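Local coordinates for protein aerobactin synthase IucA (Klebsiella pneumoniae subsp. pneumoniae, PDB 5JM8) that binds ATP and magnesium as an NIS (NRPS-independent siderophore) synthetase, probably joining citrate to a hydroxamate-bearing lysine derivative on the way to aerobactin, at residues 13-25 against 145-157. Sequence-based numbering, arbitrary orientation.
Sequences DVAAQCFLNSLVR and LLVGHAFHPAPKS. With ATP (adenosine-5'-triphosphate), chain I.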
loop_
_atom_site.group_PDB
_atom_site.type_symbol
_atom_site.label_atom_id
_atom_site.label_comp_id
_atom_site.label_asym_id
_atom_site.label_seq_id
_atom_site.Cartn_x
_atom_site.Cartn_y
_atom_site.Cartn_z
ATOM N N ASP A 13 -18.319 -22.279 -26.907
ATOM C CA ASP A 13 -19.077 -21.047 -27.059
ATOM C C ASP A 13 -19.966 -20.864 -25.836
ATOM O O ASP A 13 -21.000 -21.517 -25.699
ATOM C CB ASP A 13 -19.912 -21.066 -28.343
ATOM C CG ASP A 13 -20.453 -19.695 -28.707
ATOM O OD1 ASP A 13 -20.560 -18.832 -27.810
ATOM O OD2 ASP A 13 -20.768 -19.477 -29.897
ATOM N N VAL A 14 -19.542 -19.973 -24.945
ATOM C CA VAL A 14 -20.296 -19.665 -23.737
ATOM C C VAL A 14 -21.476 -18.746 -24.039
ATOM O O VAL A 14 -22.434 -18.693 -23.275
ATOM C CB VAL A 14 -19.400 -19.004 -22.663
ATOM C CG1 VAL A 14 -18.366 -19.997 -22.152
ATOM C CG2 VAL A 14 -18.722 -17.749 -23.209
ATOM N N ALA A 15 -21.403 -18.022 -25.153
ATOM C CA ALA A 15 -22.490 -17.137 -25.563
ATOM C C ALA A 15 -23.664 -17.950 -26.092
ATOM O O ALA A 15 -24.814 -17.719 -25.719
ATOM C CB ALA A 15 -22.006 -16.153 -26.620
ATOM N N ALA A 16 -23.367 -18.906 -26.963
ATOM C CA ALA A 16 -24.402 -19.747 -27.541
ATOM C C ALA A 16 -25.094 -20.559 -26.454
ATOM O O ALA A 16 -26.293 -20.823 -26.533
ATOM C CB ALA A 16 -23.813 -20.668 -28.595
ATOM N N GLN A 17 -24.335 -20.945 -25.434
ATOM C CA GLN A 17 -24.869 -21.775 -24.362
ATOM C C GLN A 17 -25.963 -21.036 -23.594
ATOM O O GLN A 17 -26.859 -21.659 -23.030
ATOM C CB GLN A 17 -23.754 -22.202 -23.409
ATOM C CG GLN A 17 -24.095 -23.425 -22.573
ATOM C CD GLN A 17 -24.154 -24.700 -23.394
ATOM O OE1 GLN A 17 -23.177 -25.083 -24.039
ATOM N NE2 GLN A 17 -25.303 -25.364 -23.373
ATOM N N CYS A 18 -25.887 -19.708 -23.582
ATOM C CA CYS A 18 -26.907 -18.882 -22.942
ATOM C C CYS A 18 -28.210 -18.942 -23.719
ATOM O O CYS A 18 -29.277 -19.139 -23.143
ATOM C CB CYS A 18 -26.436 -17.433 -22.836
ATOM S SG CYS A 18 -25.048 -17.173 -21.710
ATOM N N PHE A 19 -28.111 -18.761 -25.033
ATOM C CA PHE A 19 -29.264 -18.859 -25.916
ATOM C C PHE A 19 -29.921 -20.224 -25.767
ATOM O O PHE A 19 -31.135 -20.327 -25.599
ATOM C CB PHE A 19 -28.841 -18.614 -27.369
ATOM C CG PHE A 19 -29.952 -18.782 -28.369
ATOM C CD1 PHE A 19 -30.231 -20.024 -28.918
ATOM C CD2 PHE A 19 -30.711 -17.694 -28.768
ATOM C CE1 PHE A 19 -31.250 -20.178 -29.837
ATOM C CE2 PHE A 19 -31.732 -17.843 -29.690
ATOM C CZ PHE A 19 -32.002 -19.085 -30.224
ATOM N N LEU A 20 -29.100 -21.268 -25.802
ATOM C CA LEU A 20 -29.597 -22.638 -25.800
ATOM C C LEU A 20 -30.125 -23.073 -24.432
ATOM O O LEU A 20 -31.211 -23.643 -24.345
ATOM C CB LEU A 20 -28.495 -23.595 -26.262
ATOM C CG LEU A 20 -28.009 -23.386 -27.700
ATOM C CD1 LEU A 20 -26.800 -24.259 -27.998
ATOM C CD2 LEU A 20 -29.119 -23.662 -28.704
ATOM N N ASN A 21 -29.370 -22.806 -23.369
ATOM C CA ASN A 21 -29.803 -23.178 -22.020
ATOM C C ASN A 21 -31.066 -22.430 -21.617
ATOM O O ASN A 21 -31.946 -22.985 -20.956
ATOM C CB ASN A 21 -28.701 -22.907 -20.994
ATOM C CG ASN A 21 -27.559 -23.899 -21.086
ATOM O OD1 ASN A 21 -27.524 -24.745 -21.980
ATOM N ND2 ASN A 21 -26.608 -23.793 -20.163
ATOM N N SER A 22 -31.143 -21.164 -22.011
ATOM C CA SER A 22 -32.337 -20.367 -21.776
ATOM C C SER A 22 -33.538 -21.027 -22.454
ATOM O O SER A 22 -34.612 -21.140 -21.863
ATOM C CB SER A 22 -32.146 -18.939 -22.292
ATOM O OG SER A 22 -33.250 -18.126 -21.952
ATOM N N LEU A 23 -33.339 -21.475 -23.690
ATOM C CA LEU A 23 -34.389 -22.147 -24.452
ATOM C C LEU A 23 -34.786 -23.488 -23.829
ATOM O O LEU A 23 -35.971 -23.776 -23.667
ATOM C CB LEU A 23 -33.932 -22.362 -25.897
ATOM C CG LEU A 23 -34.891 -23.112 -26.828
ATOM C CD1 LEU A 23 -36.177 -22.328 -27.041
ATOM C CD2 LEU A 23 -34.216 -23.407 -28.157
ATOM N N VAL A 24 -33.792 -24.302 -23.489
ATOM C CA VAL A 24 -34.033 -25.638 -22.947
ATOM C C VAL A 24 -34.829 -25.596 -21.640
ATOM O O VAL A 24 -35.596 -26.511 -21.341
ATOM C CB VAL A 24 -32.697 -26.382 -22.712
ATOM C CG1 VAL A 24 -32.900 -27.636 -21.868
ATOM C CG2 VAL A 24 -32.058 -26.742 -24.039
ATOM N N ARG A 25 -34.635 -24.541 -20.859
ATOM C CA ARG A 25 -35.351 -24.388 -19.598
ATOM C C ARG A 25 -36.823 -24.039 -19.817
ATOM O O ARG A 25 -37.686 -24.461 -19.048
ATOM C CB ARG A 25 -34.687 -23.309 -18.738
ATOM C CG ARG A 25 -35.494 -22.907 -17.507
ATOM C CD ARG A 25 -34.754 -21.888 -16.664
ATOM N NE ARG A 25 -33.663 -22.493 -15.907
ATOM C CZ ARG A 25 -32.852 -21.819 -15.097
ATOM N NH1 ARG A 25 -33.002 -20.512 -14.940
ATOM N NH2 ARG A 25 -31.887 -22.454 -14.448
ATOM N N LEU A 145 -17.336 -10.219 -15.636
ATOM C CA LEU A 145 -18.450 -10.911 -16.278
ATOM C C LEU A 145 -18.486 -10.618 -17.778
ATOM O O LEU A 145 -18.821 -9.508 -18.196
ATOM C CB LEU A 145 -19.779 -10.510 -15.629
ATOM C CG LEU A 145 -21.041 -11.196 -16.167
ATOM C CD1 LEU A 145 -21.030 -12.679 -15.847
ATOM C CD2 LEU A 145 -22.293 -10.534 -15.617
ATOM N N LEU A 146 -18.146 -11.624 -18.578
ATOM C CA LEU A 146 -18.111 -11.486 -20.032
ATOM C C LEU A 146 -19.249 -12.249 -20.701
ATOM O O LEU A 146 -19.590 -11.976 -21.849
ATOM C CB LEU A 146 -16.770 -11.975 -20.586
ATOM C CG LEU A 146 -15.512 -11.242 -20.118
ATOM C CD1 LEU A 146 -14.305 -11.780 -20.872
ATOM C CD2 LEU A 146 -15.636 -9.728 -20.296
ATOM N N VAL A 147 -19.827 -13.210 -19.990
ATOM C CA VAL A 147 -20.926 -14.002 -20.531
ATOM C C VAL A 147 -22.254 -13.289 -20.327
ATOM O O VAL A 147 -23.139 -13.352 -21.179
ATOM C CB VAL A 147 -21.000 -15.396 -19.877
ATOM C CG1 VAL A 147 -22.229 -16.152 -20.364
ATOM C CG2 VAL A 147 -19.737 -16.188 -20.171
ATOM N N GLY A 148 -22.391 -12.619 -19.190
ATOM C CA GLY A 148 -23.620 -11.923 -18.860
ATOM C C GLY A 148 -24.609 -12.863 -18.200
ATOM O O GLY A 148 -24.211 -13.816 -17.533
ATOM N N HIS A 149 -25.898 -12.596 -18.389
ATOM C CA HIS A 149 -26.951 -13.435 -17.822
ATOM C C HIS A 149 -26.926 -14.824 -18.455
ATOM O O HIS A 149 -27.039 -14.964 -19.673
ATOM C CB HIS A 149 -28.318 -12.788 -18.024
ATOM C CG HIS A 149 -29.366 -13.286 -17.079
ATOM N ND1 HIS A 149 -29.675 -14.621 -16.945
ATOM C CD2 HIS A 149 -30.179 -12.624 -16.223
ATOM C CE1 HIS A 149 -30.631 -14.762 -16.043
ATOM N NE2 HIS A 149 -30.954 -13.565 -15.589
ATOM N N ALA A 150 -26.783 -15.846 -17.619
ATOM C CA ALA A 150 -26.550 -17.201 -18.102
ATOM C C ALA A 150 -27.790 -17.801 -18.753
ATOM O O ALA A 150 -27.686 -18.744 -19.539
ATOM C CB ALA A 150 -26.077 -18.087 -16.958
ATOM N N PHE A 151 -28.959 -17.260 -18.417
ATOM C CA PHE A 151 -30.225 -17.739 -18.967
ATOM C C PHE A 151 -30.994 -16.614 -19.652
ATOM O O PHE A 151 -32.201 -16.462 -19.472
ATOM C CB PHE A 151 -31.073 -18.385 -17.864
ATOM C CG PHE A 151 -30.610 -19.760 -17.489
ATOM C CD1 PHE A 151 -29.479 -19.935 -16.711
ATOM C CD2 PHE A 151 -31.297 -20.879 -17.922
ATOM C CE1 PHE A 151 -29.045 -21.198 -16.366
ATOM C CE2 PHE A 151 -30.867 -22.145 -17.581
ATOM C CZ PHE A 151 -29.738 -22.305 -16.805
ATOM N N HIS A 152 -30.265 -15.823 -20.432
ATOM C CA HIS A 152 -30.857 -14.840 -21.331
ATOM C C HIS A 152 -30.336 -15.140 -22.735
ATOM O O HIS A 152 -29.188 -15.549 -22.888
ATOM C CB HIS A 152 -30.500 -13.414 -20.904
ATOM C CG HIS A 152 -31.365 -12.364 -21.527
ATOM N ND1 HIS A 152 -31.080 -11.792 -22.748
ATOM C CD2 HIS A 152 -32.514 -11.786 -21.102
ATOM C CE1 HIS A 152 -32.013 -10.907 -23.047
ATOM N NE2 HIS A 152 -32.895 -10.884 -22.064
ATOM N N PRO A 153 -31.183 -14.968 -23.765
ATOM C CA PRO A 153 -30.710 -15.250 -25.126
ATOM C C PRO A 153 -29.726 -14.211 -25.662
ATOM O O PRO A 153 -28.814 -14.559 -26.412
ATOM C CB PRO A 153 -32.002 -15.246 -25.950
ATOM C CG PRO A 153 -32.946 -14.403 -25.169
ATOM C CD PRO A 153 -32.624 -14.661 -23.737
ATOM N N ALA A 154 -29.926 -12.952 -25.285
ATOM C CA ALA A 154 -29.062 -11.861 -25.721
ATOM C C ALA A 154 -28.612 -11.011 -24.533
ATOM O O ALA A 154 -29.014 -9.855 -24.406
ATOM C CB ALA A 154 -29.784 -11.000 -26.741
ATOM N N PRO A 155 -27.770 -11.584 -23.660
ATOM C CA PRO A 155 -27.313 -10.895 -22.446
ATOM C C PRO A 155 -26.396 -9.699 -22.713
ATOM O O PRO A 155 -26.199 -8.885 -21.809
ATOM C CB PRO A 155 -26.554 -11.989 -21.691
ATOM C CG PRO A 155 -26.123 -12.948 -22.739
ATOM C CD PRO A 155 -27.204 -12.940 -23.769
ATOM N N LYS A 156 -25.853 -9.595 -23.924
ATOM C CA LYS A 156 -24.924 -8.517 -24.265
ATOM C C LYS A 156 -25.430 -7.665 -25.424
ATOM O O LYS A 156 -24.658 -7.264 -26.293
ATOM C CB LYS A 156 -23.544 -9.090 -24.609
ATOM C CG LYS A 156 -22.878 -9.841 -23.465
ATOM C CD LYS A 156 -22.572 -8.917 -22.292
ATOM C CE LYS A 156 -21.839 -9.647 -21.182
ATOM N NZ LYS A 156 -21.622 -8.783 -19.993
ATOM N N SER A 157 -26.731 -7.406 -25.441
ATOM C CA SER A 157 -27.296 -6.408 -26.337
ATOM C C SER A 157 -27.028 -5.030 -25.733
ATOM O O SER A 157 -27.347 -4.792 -24.569
ATOM C CB SER A 157 -28.794 -6.655 -26.548
ATOM O OG SER A 157 -29.441 -5.511 -27.081
HETATM P PG ATP I . -27.570 -2.014 -9.945
HETATM O O1G ATP I . -26.406 -1.109 -10.258
HETATM O O2G ATP I . -27.176 -3.274 -9.213
HETATM O O3G ATP I . -28.748 -1.306 -9.321
HETATM P PB ATP I . -29.564 -2.664 -11.960
HETATM O O1B ATP I . -29.517 -2.378 -13.440
HETATM O O2B ATP I . -30.517 -1.886 -11.080
HETATM O O3B ATP I . -28.050 -2.571 -11.389
HETATM P PA ATP I . -31.001 -5.089 -12.468
HETATM O O1A ATP I . -32.124 -4.148 -12.824
HETATM O O2A ATP I . -31.277 -6.287 -11.592
HETATM O O3A ATP I . -29.830 -4.243 -11.755
HETATM O "O5'" ATP I . -30.283 -5.629 -13.800
HETATM C "C5'" ATP I . -29.179 -6.515 -13.646
HETATM C "C4'" ATP I . -28.169 -6.363 -14.775
HETATM O "O4'" ATP I . -27.132 -7.326 -14.575
HETATM C "C3'" ATP I . -28.763 -6.611 -16.153
HETATM O "O3'" ATP I . -28.406 -5.536 -17.031
HETATM C "C2'" ATP I . -28.171 -7.926 -16.625
HETATM O "O2'" ATP I . -27.778 -7.872 -17.995
HETATM C "C1'" ATP I . -26.959 -8.142 -15.734
HETATM N N9 ATP I . -26.825 -9.557 -15.319
HETATM C C8 ATP I . -25.754 -10.321 -15.586
HETATM N N7 ATP I . -25.917 -11.570 -15.082
HETATM C C5 ATP I . -27.117 -11.607 -14.478
HETATM C C6 ATP I . -27.900 -12.622 -13.744
HETATM N N6 ATP I . -27.389 -13.864 -13.572
HETATM N N1 ATP I . -29.114 -12.261 -13.270
HETATM C C2 ATP I . -29.611 -11.021 -13.448
HETATM N N3 ATP I . -28.947 -10.053 -14.106
HETATM C C4 ATP I . -27.718 -10.278 -14.637
#
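The adenine-binding loop 145-157 of this NIS synthetase rests its back on the N-terminal helix, and Phe-151 and Arg-25 make the cation-pi stack at one end of that contact. The guanidinium lies nearly flat on the ring, planes 12° apart, with Arg-25 CZ 3.5 Å from the centroid of Phe-151. A bend at chi3 (-75°) turns the otherwise extended arginine onto the ring. Hydrogen bonds from Arg-25 NH2 to Thr-60 O and from NE to Gln-61 OE1 fix the guanidinium's rotation. Asn-21 CB touches the opposite face of the phenyl, 4.1 Å from Phe-151 CE2, so the ring is sandwiched. One turn back, Cys-18 points into the loop: its CB is 3.3 Å from His-152 O, and its CA makes a C-H...O contact with Ala-150 O. Cys-18 SG meets Val-147 CG1 at 3.3 Å, while the other methyl of that valine, CG2, packs 3.6 Å from Val-14 CG2. Beside Cys-18, Phe-19 brings CD2 3.9 Å from Pro-153 CB. On the ATP side of the loop, His-149 lays a ring face over adenine; its ND1 accepts Phe-151 N in the ring plane at 3.1 Å, linking the nucleotide-stacking imidazole to the phenylalanine held by the helix. Around this buried contact, helix 82-96 packs on Phe-19 and Leu-23, helix 101-124 touches both segments, and helix 545-549 reaches Ser-22 and Ala-154.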